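Local coordinates for protein beta-galactosidase (Trichoderma reesei, PDB 3OG2) that probably hydrolyses terminal non-reducing beta-D-galactose residues in beta-D-galactosides, as a glycosylated family 35 glycoside hydrolase, at residues 285-290 and 933-938; 290-295 and 337-342; 908-913 and 929-934; 915-920 and 958-963. All coordinates share one frame; numbering follows the deposited sequence.

Contact 1 of 4, residues 285-290 and 933-938; sequences DPFGGW and SNIGPQ. With NAG (2-acetamido-2-deoxy-beta-D-glucopyranose), chain C; NAG (2-acetamido-2-deoxy-beta-D-glucopyranose), chain B; MAN (alpha-D-mannopyranose), chain D.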
# COMPACT_ATOMS: atom_id res chain seq x y z
N ASP A 285 0.07 -0.01 -11.34
CA ASP A 285 -0.47 -0.51 -12.61
C ASP A 285 -1.23 0.65 -13.25
O ASP A 285 -2.04 1.24 -12.54
CB ASP A 285 -1.39 -1.71 -12.36
CG ASP A 285 -1.78 -2.46 -13.62
OD1 ASP A 285 -0.91 -2.71 -14.51
OD2 ASP A 285 -2.95 -2.89 -13.77
N PRO A 286 -1.00 1.02 -14.48
CA PRO A 286 -1.69 2.14 -15.11
C PRO A 286 -3.07 1.74 -15.65
O PRO A 286 -3.40 0.56 -15.79
CB PRO A 286 -0.80 2.48 -16.34
CG PRO A 286 -0.23 1.12 -16.70
CD PRO A 286 0.01 0.38 -15.39
N PHE A 287 -3.85 2.77 -15.97
CA PHE A 287 -4.98 2.49 -16.84
C PHE A 287 -4.46 1.71 -18.09
O PHE A 287 -3.36 2.01 -18.57
CB PHE A 287 -5.65 3.78 -17.27
CG PHE A 287 -6.74 4.26 -16.33
CD1 PHE A 287 -8.01 3.65 -16.32
CD2 PHE A 287 -6.48 5.36 -15.50
CE1 PHE A 287 -9.02 4.11 -15.48
CE2 PHE A 287 -7.49 5.81 -14.66
CZ PHE A 287 -8.74 5.21 -14.65
N GLY A 288 -5.27 0.78 -18.56
CA GLY A 288 -4.88 -0.10 -19.67
C GLY A 288 -3.78 -1.09 -19.26
O GLY A 288 -3.15 -1.70 -20.13
N GLY A 289 -3.55 -1.29 -17.97
CA GLY A 289 -2.51 -2.15 -17.46
C GLY A 289 -2.92 -3.59 -17.41
O GLY A 289 -3.86 -4.06 -18.05
N TRP A 290 -2.16 -4.32 -16.59
CA TRP A 290 -2.21 -5.77 -16.61
C TRP A 290 -3.04 -6.33 -15.46
O TRP A 290 -3.31 -7.55 -15.41
CB TRP A 290 -0.80 -6.42 -16.54
CG TRP A 290 -0.08 -6.00 -17.79
CD1 TRP A 290 0.86 -5.00 -17.83
CD2 TRP A 290 -0.23 -6.49 -19.11
NE1 TRP A 290 1.30 -4.88 -19.13
CE2 TRP A 290 0.65 -5.78 -19.93
CE3 TRP A 290 -1.03 -7.49 -19.68
CZ2 TRP A 290 0.78 -6.00 -21.30
CZ3 TRP A 290 -0.91 -7.72 -21.06
CH2 TRP A 290 -0.02 -6.98 -21.83
N SER A 933 -14.82 1.62 -19.65
CA SER A 933 -15.12 0.32 -20.27
C SER A 933 -14.20 0.02 -21.45
O SER A 933 -13.95 -1.16 -21.76
CB SER A 933 -16.61 0.25 -20.69
OG SER A 933 -16.78 0.92 -21.95
N ASN A 934 -13.68 1.07 -22.10
CA ASN A 934 -12.87 0.89 -23.31
C ASN A 934 -11.37 1.03 -23.00
O ASN A 934 -10.59 1.00 -23.94
CB ASN A 934 -13.27 1.89 -24.41
CG ASN A 934 -13.09 3.33 -23.95
OD1 ASN A 934 -13.35 3.69 -22.83
ND2 ASN A 934 -12.59 4.19 -24.87
N ILE A 935 -10.98 1.14 -21.72
CA ILE A 935 -9.57 1.29 -21.39
C ILE A 935 -9.16 0.27 -20.31
O ILE A 935 -8.13 -0.42 -20.46
CB ILE A 935 -9.23 2.71 -20.91
CG1 ILE A 935 -9.61 3.71 -22.02
CG2 ILE A 935 -7.74 2.78 -20.53
CD1 ILE A 935 -9.26 5.17 -21.67
N GLY A 936 -9.92 0.11 -19.23
CA GLY A 936 -9.60 -0.93 -18.26
C GLY A 936 -8.40 -0.58 -17.40
O GLY A 936 -7.88 0.55 -17.44
N PRO A 937 -7.88 -1.53 -16.61
CA PRO A 937 -8.30 -2.94 -16.61
C PRO A 937 -9.27 -3.30 -15.51
O PRO A 937 -9.69 -4.47 -15.41
CB PRO A 937 -6.96 -3.64 -16.30
CG PRO A 937 -6.35 -2.71 -15.28
CD PRO A 937 -6.69 -1.31 -15.73
N GLN A 938 -9.61 -2.34 -14.64
CA GLN A 938 -10.40 -2.76 -13.45
C GLN A 938 -11.87 -3.06 -13.72
O GLN A 938 -12.56 -2.19 -14.26
CB GLN A 938 -10.26 -1.67 -12.37
CG GLN A 938 -10.86 -2.13 -11.03
CD GLN A 938 -10.48 -1.23 -9.89
OE1 GLN A 938 -9.93 -0.11 -10.07
NE2 GLN A 938 -10.78 -1.69 -8.67
C1 NAG C . -13.14 -4.33 -21.89
C2 NAG C . -11.86 -3.80 -21.23
C3 NAG C . -11.10 -2.96 -22.28
C4 NAG C . -10.81 -3.80 -23.54
C5 NAG C . -12.11 -4.47 -24.03
C6 NAG C . -11.84 -5.44 -25.18
C7 NAG C . -12.05 -3.24 -18.86
C8 NAG C . -12.81 -2.40 -17.84
N2 NAG C . -12.26 -2.92 -20.13
O3 NAG C . -9.91 -2.46 -21.69
O4 NAG C . -10.39 -2.91 -24.56
O5 NAG C . -12.75 -5.16 -22.98
O6 NAG C . -13.13 -5.80 -25.73
O7 NAG C . -11.35 -4.18 -18.52
C1 NAG B . -9.16 -2.89 -24.95
C2 NAG B . -9.05 -2.13 -26.28
C3 NAG B . -7.58 -2.06 -26.71
C4 NAG B . -6.75 -1.42 -25.60
C5 NAG B . -7.01 -2.16 -24.27
C6 NAG B . -6.24 -1.60 -23.07
C7 NAG B . -10.82 -2.44 -27.88
C8 NAG B . -11.55 -3.45 -28.73
N2 NAG B . -9.68 -2.91 -27.35
O3 NAG B . -7.51 -1.22 -27.86
O4 NAG B . -5.40 -1.59 -25.98
O5 NAG B . -8.40 -2.18 -23.98
O6 NAG B . -6.67 -0.26 -22.80
O7 NAG B . -11.47 -1.62 -27.21
C1 MAN D . 2.14 0.26 -23.26
C2 MAN D . 3.57 0.17 -22.72
C3 MAN D . 3.82 -1.28 -22.26
C4 MAN D . 2.77 -1.69 -21.22
C5 MAN D . 1.38 -1.54 -21.83
C6 MAN D . 0.29 -1.82 -20.79
O2 MAN D . 3.65 1.05 -21.62
O3 MAN D . 5.13 -1.41 -21.71
O4 MAN D . 2.98 -3.07 -20.90
O5 MAN D . 1.22 -0.17 -22.28
O6 MAN D . 0.41 -0.95 -19.68

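Contact 2 of 4, residues 290-295 and 337-342; sequences WGFEQC and GGYTSY. With MAN (alpha-D-mannopyranose), chain D.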
# COMPACT_ATOMS: atom_id res chain seq x y z
N TRP A 290 -2.16 -4.32 -16.59
CA TRP A 290 -2.21 -5.77 -16.61
C TRP A 290 -3.04 -6.33 -15.46
O TRP A 290 -3.31 -7.55 -15.41
CB TRP A 290 -0.80 -6.42 -16.54
CG TRP A 290 -0.08 -6.00 -17.79
CD1 TRP A 290 0.86 -5.00 -17.83
CD2 TRP A 290 -0.23 -6.49 -19.11
NE1 TRP A 290 1.30 -4.88 -19.13
CE2 TRP A 290 0.65 -5.78 -19.93
CE3 TRP A 290 -1.03 -7.49 -19.68
CZ2 TRP A 290 0.78 -6.00 -21.30
CZ3 TRP A 290 -0.91 -7.72 -21.06
CH2 TRP A 290 -0.02 -6.98 -21.83
N GLY A 291 -3.43 -5.50 -14.53
CA GLY A 291 -4.16 -5.90 -13.33
C GLY A 291 -3.21 -6.28 -12.21
O GLY A 291 -2.11 -6.79 -12.45
N PHE A 292 -3.64 -6.10 -10.98
CA PHE A 292 -2.77 -6.32 -9.83
C PHE A 292 -2.57 -7.81 -9.56
O PHE A 292 -1.61 -8.15 -8.85
CB PHE A 292 -3.33 -5.59 -8.58
CG PHE A 292 -3.01 -4.11 -8.68
CD1 PHE A 292 -1.70 -3.66 -8.77
CD2 PHE A 292 -4.05 -3.16 -8.68
CE1 PHE A 292 -1.43 -2.29 -8.86
CE2 PHE A 292 -3.75 -1.81 -8.74
CZ PHE A 292 -2.45 -1.34 -8.81
N GLU A 293 -3.42 -8.71 -10.08
CA GLU A 293 -3.10 -10.11 -9.92
C GLU A 293 -1.80 -10.43 -10.66
O GLU A 293 -0.95 -11.16 -10.09
CB GLU A 293 -4.21 -11.01 -10.48
CG GLU A 293 -5.36 -11.21 -9.52
CD GLU A 293 -4.86 -11.77 -8.18
OE1 GLU A 293 -4.31 -12.90 -8.08
OE2 GLU A 293 -4.97 -11.03 -7.19
N GLN A 294 -1.63 -9.92 -11.87
CA GLN A 294 -0.39 -10.14 -12.64
C GLN A 294 0.78 -9.43 -11.95
O GLN A 294 1.91 -9.95 -11.83
CB GLN A 294 -0.61 -9.71 -14.10
CG GLN A 294 0.02 -10.74 -15.02
CD GLN A 294 -0.34 -10.54 -16.46
OE1 GLN A 294 -1.42 -10.93 -16.87
NE2 GLN A 294 0.56 -9.93 -17.24
N CYS A 295 0.54 -8.22 -11.39
CA CYS A 295 1.65 -7.64 -10.61
C CYS A 295 2.06 -8.46 -9.39
O CYS A 295 3.24 -8.53 -9.06
CB CYS A 295 1.27 -6.22 -10.19
SG CYS A 295 1.03 -5.07 -11.56
N GLY A 337 -1.68 8.20 -13.60
CA GLY A 337 -0.87 7.02 -13.94
C GLY A 337 -1.33 5.73 -13.29
O GLY A 337 -0.62 4.70 -13.43
N GLY A 338 -2.43 5.79 -12.55
CA GLY A 338 -3.06 4.64 -11.93
C GLY A 338 -4.57 4.81 -12.02
O GLY A 338 -5.08 5.81 -12.51
N TYR A 339 -5.26 3.79 -11.53
CA TYR A 339 -6.72 3.75 -11.55
C TYR A 339 -7.22 3.61 -10.13
O TYR A 339 -6.53 4.02 -9.19
CB TYR A 339 -7.20 2.72 -12.58
CG TYR A 339 -6.59 1.36 -12.46
CD1 TYR A 339 -5.40 1.01 -13.18
CD2 TYR A 339 -7.17 0.38 -11.62
CE1 TYR A 339 -4.86 -0.27 -13.04
CE2 TYR A 339 -6.59 -0.88 -11.50
CZ TYR A 339 -5.44 -1.18 -12.22
OH TYR A 339 -4.90 -2.44 -12.10
N THR A 340 -8.45 3.12 -9.92
CA THR A 340 -8.99 3.19 -8.55
C THR A 340 -8.23 2.29 -7.60
O THR A 340 -7.89 2.68 -6.48
CB THR A 340 -10.47 2.78 -8.52
OG1 THR A 340 -11.16 3.55 -9.49
CG2 THR A 340 -11.02 3.14 -7.14
N SER A 341 -7.96 1.05 -7.98
CA SER A 341 -7.30 0.17 -7.05
C SER A 341 -5.87 0.61 -6.76
O SER A 341 -5.12 0.98 -7.65
CB SER A 341 -7.29 -1.25 -7.69
OG SER A 341 -6.62 -2.17 -6.80
N TYR A 342 -5.43 0.44 -5.50
CA TYR A 342 -3.99 0.52 -5.18
C TYR A 342 -3.60 -0.79 -4.48
O TYR A 342 -2.78 -0.83 -3.58
CB TYR A 342 -3.65 1.69 -4.29
CG TYR A 342 -2.20 2.19 -4.39
CD1 TYR A 342 -1.59 2.51 -5.61
CD2 TYR A 342 -1.45 2.30 -3.22
CE1 TYR A 342 -0.26 2.97 -5.66
CE2 TYR A 342 -0.11 2.79 -3.26
CZ TYR A 342 0.44 3.09 -4.49
OH TYR A 342 1.72 3.57 -4.46
C1 MAN D . 2.14 0.26 -23.26
C2 MAN D . 3.57 0.17 -22.72
C3 MAN D . 3.82 -1.28 -22.26
C4 MAN D . 2.77 -1.69 -21.22
C5 MAN D . 1.38 -1.54 -21.83
C6 MAN D . 0.29 -1.82 -20.79
O2 MAN D . 3.65 1.05 -21.62
O3 MAN D . 5.13 -1.41 -21.71
O4 MAN D . 2.98 -3.07 -20.90
O5 MAN D . 1.22 -0.17 -22.28
O6 MAN D . 0.41 -0.95 -19.68
O HOH W 1 -6.23 -4.60 -11.02

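Contact 3 of 4, residues 908-913 and 929-934; sequences FDNATA and GKYVSN. With NAG (2-acetamido-2-deoxy-beta-D-glucopyranose), chain C.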
# COMPACT_ATOMS: atom_id res chain seq x y z
N PHE A 908 -18.26 -5.22 -12.56
CA PHE A 908 -18.83 -4.86 -13.84
C PHE A 908 -18.46 -5.96 -14.85
O PHE A 908 -17.30 -6.38 -14.91
CB PHE A 908 -18.17 -3.54 -14.31
CG PHE A 908 -18.65 -2.29 -13.58
CD1 PHE A 908 -18.20 -1.98 -12.29
CD2 PHE A 908 -19.54 -1.39 -14.13
CE1 PHE A 908 -18.64 -0.83 -11.63
CE2 PHE A 908 -19.97 -0.24 -13.52
CZ PHE A 908 -19.51 0.06 -12.26
N ASP A 909 -19.46 -6.34 -15.65
CA ASP A 909 -19.23 -7.29 -16.74
C ASP A 909 -18.69 -6.56 -17.96
O ASP A 909 -19.30 -5.58 -18.39
CB ASP A 909 -20.56 -7.99 -17.05
CG ASP A 909 -20.62 -9.12 -18.02
OD1 ASP A 909 -19.56 -9.47 -18.57
OD2 ASP A 909 -21.72 -9.69 -18.24
N ASN A 910 -17.58 -6.96 -18.52
CA ASN A 910 -17.08 -6.22 -19.67
C ASN A 910 -17.34 -7.01 -20.95
O ASN A 910 -16.60 -7.97 -21.21
CB ASN A 910 -15.59 -5.95 -19.54
CG ASN A 910 -15.07 -5.16 -20.71
OD1 ASN A 910 -15.83 -4.49 -21.44
ND2 ASN A 910 -13.76 -5.20 -20.94
N ALA A 911 -18.40 -6.57 -21.66
CA ALA A 911 -18.90 -7.26 -22.86
C ALA A 911 -18.26 -6.75 -24.14
O ALA A 911 -18.45 -5.59 -24.48
CB ALA A 911 -20.41 -7.14 -23.00
N THR A 912 -17.53 -7.63 -24.82
CA THR A 912 -16.53 -7.30 -25.82
C THR A 912 -17.17 -6.39 -26.83
O THR A 912 -16.64 -5.40 -27.33
CB THR A 912 -15.93 -8.52 -26.53
OG1 THR A 912 -14.50 -8.55 -26.32
CG2 THR A 912 -16.11 -8.47 -28.05
N ALA A 913 -18.42 -6.80 -27.14
CA ALA A 913 -18.94 -5.88 -28.15
C ALA A 913 -19.93 -4.99 -27.43
O ALA A 913 -21.10 -5.37 -27.29
CB ALA A 913 -19.50 -6.63 -29.35
N GLY A 929 -14.96 4.09 -7.20
CA GLY A 929 -14.55 3.43 -8.46
C GLY A 929 -14.77 4.36 -9.67
O GLY A 929 -15.83 5.03 -9.79
N LYS A 930 -13.78 4.37 -10.52
CA LYS A 930 -13.88 4.94 -11.83
C LYS A 930 -13.64 3.76 -12.77
O LYS A 930 -12.60 3.16 -12.82
CB LYS A 930 -12.80 6.04 -12.01
CG LYS A 930 -12.88 6.68 -13.39
CD LYS A 930 -12.15 8.04 -13.45
CE LYS A 930 -13.02 9.18 -12.99
NZ LYS A 930 -12.41 10.53 -13.16
N TYR A 931 -14.69 3.47 -13.54
CA TYR A 931 -14.69 2.35 -14.47
C TYR A 931 -14.66 2.91 -15.88
O TYR A 931 -15.47 3.76 -16.22
CB TYR A 931 -16.00 1.55 -14.27
CG TYR A 931 -16.11 0.38 -15.24
CD1 TYR A 931 -15.34 -0.75 -15.01
CD2 TYR A 931 -16.94 0.44 -16.33
CE1 TYR A 931 -15.41 -1.84 -15.90
CE2 TYR A 931 -17.06 -0.61 -17.25
CZ TYR A 931 -16.28 -1.74 -17.00
OH TYR A 931 -16.35 -2.82 -17.85
N VAL A 932 -13.76 2.40 -16.72
CA VAL A 932 -13.60 2.95 -18.04
C VAL A 932 -13.66 1.76 -19.00
O VAL A 932 -12.71 0.99 -19.15
CB VAL A 932 -12.30 3.78 -18.23
CG1 VAL A 932 -12.22 4.26 -19.68
CG2 VAL A 932 -12.27 4.95 -17.25
N SER A 933 -14.82 1.62 -19.65
CA SER A 933 -15.12 0.32 -20.27
C SER A 933 -14.20 0.02 -21.45
O SER A 933 -13.95 -1.16 -21.76
CB SER A 933 -16.61 0.25 -20.69
OG SER A 933 -16.78 0.92 -21.95
N ASN A 934 -13.68 1.07 -22.10
CA ASN A 934 -12.87 0.89 -23.31
C ASN A 934 -11.37 1.03 -23.00
O ASN A 934 -10.59 1.00 -23.94
CB ASN A 934 -13.27 1.89 -24.41
CG ASN A 934 -13.09 3.33 -23.95
OD1 ASN A 934 -13.35 3.69 -22.83
ND2 ASN A 934 -12.59 4.19 -24.87
C1 NAG C . -13.14 -4.33 -21.89
C2 NAG C . -11.86 -3.80 -21.23
C3 NAG C . -11.10 -2.96 -22.28
C4 NAG C . -10.81 -3.80 -23.54
C5 NAG C . -12.11 -4.47 -24.03
C6 NAG C . -11.84 -5.44 -25.18
C7 NAG C . -12.05 -3.24 -18.86
C8 NAG C . -12.81 -2.40 -17.84
N2 NAG C . -12.26 -2.92 -20.13
O3 NAG C . -9.91 -2.46 -21.69
O4 NAG C . -10.39 -2.91 -24.56
O5 NAG C . -12.75 -5.16 -22.98
O6 NAG C . -13.13 -5.80 -25.73
O7 NAG C . -11.35 -4.18 -18.52
O HOH W 2 -18.79 -3.04 -19.15

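Contact 4 of 4, residues 915-920 and 958-963; sequences APYRAL and VALWAL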
# COMPACT_ATOMS: atom_id res chain seq x y z
N ALA A 915 -20.70 -0.60 -26.83
CA ALA A 915 -20.41 0.83 -26.88
C ALA A 915 -19.67 1.28 -25.61
O ALA A 915 -19.92 0.84 -24.48
CB ALA A 915 -21.68 1.62 -27.06
N PRO A 916 -18.73 2.18 -25.83
CA PRO A 916 -17.88 2.64 -24.74
C PRO A 916 -18.56 3.56 -23.73
O PRO A 916 -19.39 4.41 -24.10
CB PRO A 916 -16.78 3.43 -25.49
CG PRO A 916 -17.48 3.87 -26.74
CD PRO A 916 -18.42 2.78 -27.15
N TYR A 917 -18.23 3.36 -22.44
CA TYR A 917 -18.77 4.23 -21.42
C TYR A 917 -17.77 4.34 -20.25
O TYR A 917 -16.89 3.50 -20.11
CB TYR A 917 -20.13 3.76 -20.91
CG TYR A 917 -20.14 2.45 -20.13
CD1 TYR A 917 -20.18 1.22 -20.80
CD2 TYR A 917 -20.15 2.46 -18.76
CE1 TYR A 917 -20.20 0.04 -20.09
CE2 TYR A 917 -20.18 1.27 -18.05
CZ TYR A 917 -20.21 0.08 -18.70
OH TYR A 917 -20.25 -1.08 -17.96
N ARG A 918 -18.06 5.39 -19.49
CA ARG A 918 -17.32 5.60 -18.24
C ARG A 918 -18.33 5.55 -17.12
O ARG A 918 -19.47 6.03 -17.33
CB ARG A 918 -16.56 6.95 -18.24
CG ARG A 918 -15.64 6.98 -19.47
CD ARG A 918 -14.96 8.32 -19.64
NE ARG A 918 -13.96 8.70 -18.62
CZ ARG A 918 -12.67 8.47 -18.73
NH1 ARG A 918 -12.20 7.80 -19.79
NH2 ARG A 918 -11.86 8.88 -17.77
N ALA A 919 -18.01 4.97 -16.00
CA ALA A 919 -18.96 4.94 -14.89
C ALA A 919 -18.21 5.33 -13.61
O ALA A 919 -16.98 5.14 -13.48
CB ALA A 919 -19.55 3.53 -14.71
N LEU A 920 -18.94 5.90 -12.69
CA LEU A 920 -18.46 6.18 -11.34
C LEU A 920 -19.33 5.36 -10.36
O LEU A 920 -20.55 5.33 -10.52
CB LEU A 920 -18.58 7.65 -10.99
CG LEU A 920 -17.81 8.60 -11.90
CD1 LEU A 920 -18.23 10.03 -11.61
CD2 LEU A 920 -16.31 8.43 -11.60
N VAL A 958 -24.41 4.64 -9.36
CA VAL A 958 -23.64 4.39 -10.56
C VAL A 958 -23.93 5.55 -11.54
O VAL A 958 -25.06 5.72 -11.98
CB VAL A 958 -24.02 3.06 -11.20
CG1 VAL A 958 -23.23 2.83 -12.50
CG2 VAL A 958 -23.81 1.92 -10.23
N ALA A 959 -22.88 6.30 -11.90
CA ALA A 959 -22.97 7.28 -12.98
C ALA A 959 -22.60 6.54 -14.26
O ALA A 959 -21.68 5.77 -14.24
CB ALA A 959 -22.05 8.49 -12.75
N LEU A 960 -23.35 6.85 -15.31
CA LEU A 960 -23.12 6.23 -16.62
C LEU A 960 -22.96 7.34 -17.64
O LEU A 960 -23.93 8.07 -17.89
CB LEU A 960 -24.32 5.32 -16.96
CG LEU A 960 -24.33 4.74 -18.37
CD1 LEU A 960 -23.14 3.82 -18.52
CD2 LEU A 960 -25.65 4.03 -18.63
N TRP A 961 -21.78 7.44 -18.23
CA TRP A 961 -21.47 8.42 -19.25
C TRP A 961 -21.28 7.62 -20.54
O TRP A 961 -20.25 6.95 -20.70
CB TRP A 961 -20.24 9.24 -18.83
CG TRP A 961 -19.67 10.19 -19.84
CD1 TRP A 961 -20.08 10.57 -21.10
CD2 TRP A 961 -18.47 10.98 -19.65
NE1 TRP A 961 -19.24 11.49 -21.67
CE2 TRP A 961 -18.23 11.75 -20.79
CE3 TRP A 961 -17.59 11.04 -18.56
CZ2 TRP A 961 -17.13 12.62 -20.91
CZ3 TRP A 961 -16.50 11.89 -18.66
CH2 TRP A 961 -16.28 12.66 -19.83
N ALA A 962 -22.28 7.75 -21.41
CA ALA A 962 -22.24 7.08 -22.72
C ALA A 962 -21.49 8.02 -23.68
O ALA A 962 -21.91 9.19 -23.85
CB ALA A 962 -23.63 6.84 -23.22
N LEU A 963 -20.41 7.58 -24.29
CA LEU A 963 -19.55 8.44 -25.06
C LEU A 963 -19.96 8.55 -26.53
O LEU A 963 -19.48 9.46 -27.18
CB LEU A 963 -18.11 7.85 -25.02
CG LEU A 963 -17.47 7.97 -23.64
CD1 LEU A 963 -16.34 6.95 -23.50
CD2 LEU A 963 -16.95 9.39 -23.44

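Contact 1 of 4, residues 285-290 and 933-938
The carbonyl oxygen of Gly936 is met by Gly288 N and by two C-H groups of Phe287. Gly288 N gives it a nearly straight hydrogen bond, 2.8 Å from N to O with 176° at the hydrogen, arriving from above the carbonyl plane. Phe287 CD1 brings the edge of its ring to 3.3 Å from the same Gly936 O, and Phe287 CA adds a longer C-H...O contact. The donor belongs to a type II beta turn, Pro286 to Gly289, in which Gly288 takes the positive phi that favours glycine. The turn follows a strand of the TIM barrel and docks on the loop after strand 926-932, so barrel and C-terminal all-beta domain meet here. With CG anti to the carbonyl carbon (chi1 -88°), the Phe287 ring turns its edge to Gly936, while its CB rests 4.0 Å from Ile935 CG2. Pro937, preceded by a cis peptide bond, lies along the turn: its CB is 3.6 Å from Gly289 O, and its CG lies 3.7 Å from Asp285 OD2. That carboxylate is itself fixed, OD2 by Tyr339 OH and Gly291 N, and OD1 by Trp290 N through its syn lone pair. Sugars border the joint. O6 of the second N-acetylglucosamine (chain B) of a glycan donates to Ile935 O over 2.8 Å, near Gly288. On the barrel side a mannose further out on the same glycan meets the indole at its edge, where Trp290 NE1 donates in the ring plane to mannose O4, 3.0 Å away.

Contact 2 of 4, residues 290-295 and 337-342
The rings of Phe292 and Tyr339 approach from opposite directions and meet obliquely, their centroids 5.6 Å apart and their planes at 37°. Phe292 CE2 comes 3.9 Å from Tyr339 CZ. The edge of the Phe292 ring is taken by Ser341: CE2 lies 3.3 Å from Ser341 O, near the ring plane, and Phe292 CD2 is equally close, 3.3 Å, to Ser341 OG. At the edge of the Tyr339 ring, in its plane, sits a water that donates to Tyr339 OH over 2.8 Å and accepts from Phe292 N over 3.0 Å. The water thus takes up an amide at the start of helix 292-298, whose N-cap is Gly291. Tyr339 CG stands between its backbone N and carbonyl carbon (chi1 51°), which swings the hydroxyl toward the helix start, where Asp285 also holds it. Ser341 OG is held by Glu350. Next along the chain, Tyr342 OH bonds Glu122, a galactose-binding residue, so this loop runs from the helix start to the sugar pocket of the TIM barrel. Helix 292-298, tied to Cys246 by the disulfide of Cys295, follows barrel strand 275-280, and the 337-342 loop bridges barrel strand 318-321 and helix 357-370.

Contact 3 of 4, residues 908-913 and 929-934
From Phe908 to Asn910 and from Tyr931 to Ser933 the two backbones run the same way, their CA atoms closing from 8.3 Å at Phe908 and Tyr931 to 6.9 Å at Asn910 and Ser933. The separation is bridged by rings. Phe908 and Tyr931 form an offset stack with centroids 4.3 Å apart and planes only 11° from parallel. The side chains slide past each other in opposite directions, so that each CB lies over the partner's face: Phe908 CB sits 3.9 Å from the Tyr931 centroid, and Tyr931 CB almost squarely above the Phe908 ring. Tyr931 CG is extended away from its backbone N (chi1 178°), which sends the phenol across the gap to Asn910 CB. Phe908 ends a strand of one sheet and Tyr931 lies on the edge strand of another, so the stack fills the space between the two layers of a beta sandwich, beside Tyr917. At the hydroxyl, one water links Tyr931 OH, 2.8 Å away, to Asp909 O. A leucine in place of Tyr931 would probably leave one face of Phe908 poorly covered and this water without its hydroxyl partner. The glycan starts here: Asn910 ND2 is bonded covalently to C1 of N-acetylglucosamine (chain C). Its acetyl methyl, C8, reaches 3.3 Å from Tyr931 CE1. The neighbouring amide of the sugar, N2, donates to Ser933 O over 2.9 Å, which fixes the acetamido group against the strand end.

Contact 4 of 4, residues 915-920 and 958-963
Arg918 and Trp961 face each other as a hydrogen-bonded antiparallel pair, joined by Arg918 N to Trp961 O and by Trp961 N to Arg918 O, both 2.9 Å. Leu920 and Ala959 repeat the pattern, and a weak bond from Leu963 N to Pro916 O extends it past the strand end. The strands, at 162°, are neighbours in the five-stranded antiparallel sheet of the C-terminal all-beta domain. On one face Arg918 and Trp961 lie side by side, pointing the same way. With Arg918 CG anti to the carbonyl carbon (chi1 -56°) and the chain bent at chi3, CD sits over the six-membered ring of Trp961, 4.2 Å from its centroid, while the guanidinium is turned 67° from the indole plane. Leu963 CD2 lies on that same indole face. An alanine in place of Arg918 would probably remove part of the aliphatic cover of this face and leave Asp783 with one cationic partner fewer. The other face carries Tyr917, Ala919, Leu960 and Ala962. Here Tyr917 CG stands between the backbone N and the carbonyl carbon, which sends the ring out over this face, toward Phe908 and Tyr931. Leu960 meets it at about a right angle, its CD1 a tight 3.3 Å from Tyr917 CD2. The chemistry of Arg918 is thus divided: its methylene stem packs on the Trp961 face, whereas NH2 forms a salt bridge with Asp783 and NH1 bonds Ala737 O, consistent with a polar tie to the neighbouring all-beta domain.

Chain order begins in the TIM barrel, where 285-290 opens contact 1, a loop closed more than 600 residues later at 933-938. Contact 2 is nested inside it, starting at the shared Trp290 and closing at 337-342 within the barrel; Asp285 connects the two. Much further on, contact 3 closes a short loop from 908-913 to 929-934, ending on the stretch where contact 1 ends. Contact 4 opens at 915-920, inside both, and closes beyond them at 958-963, so it crosses contacts 1 and 3. Contacts 3 and 4 meet through neighbouring strands 917-923 and 926-932, while Thr340 links contact 2 to Lys930, adding a second tie between barrel and sandwich.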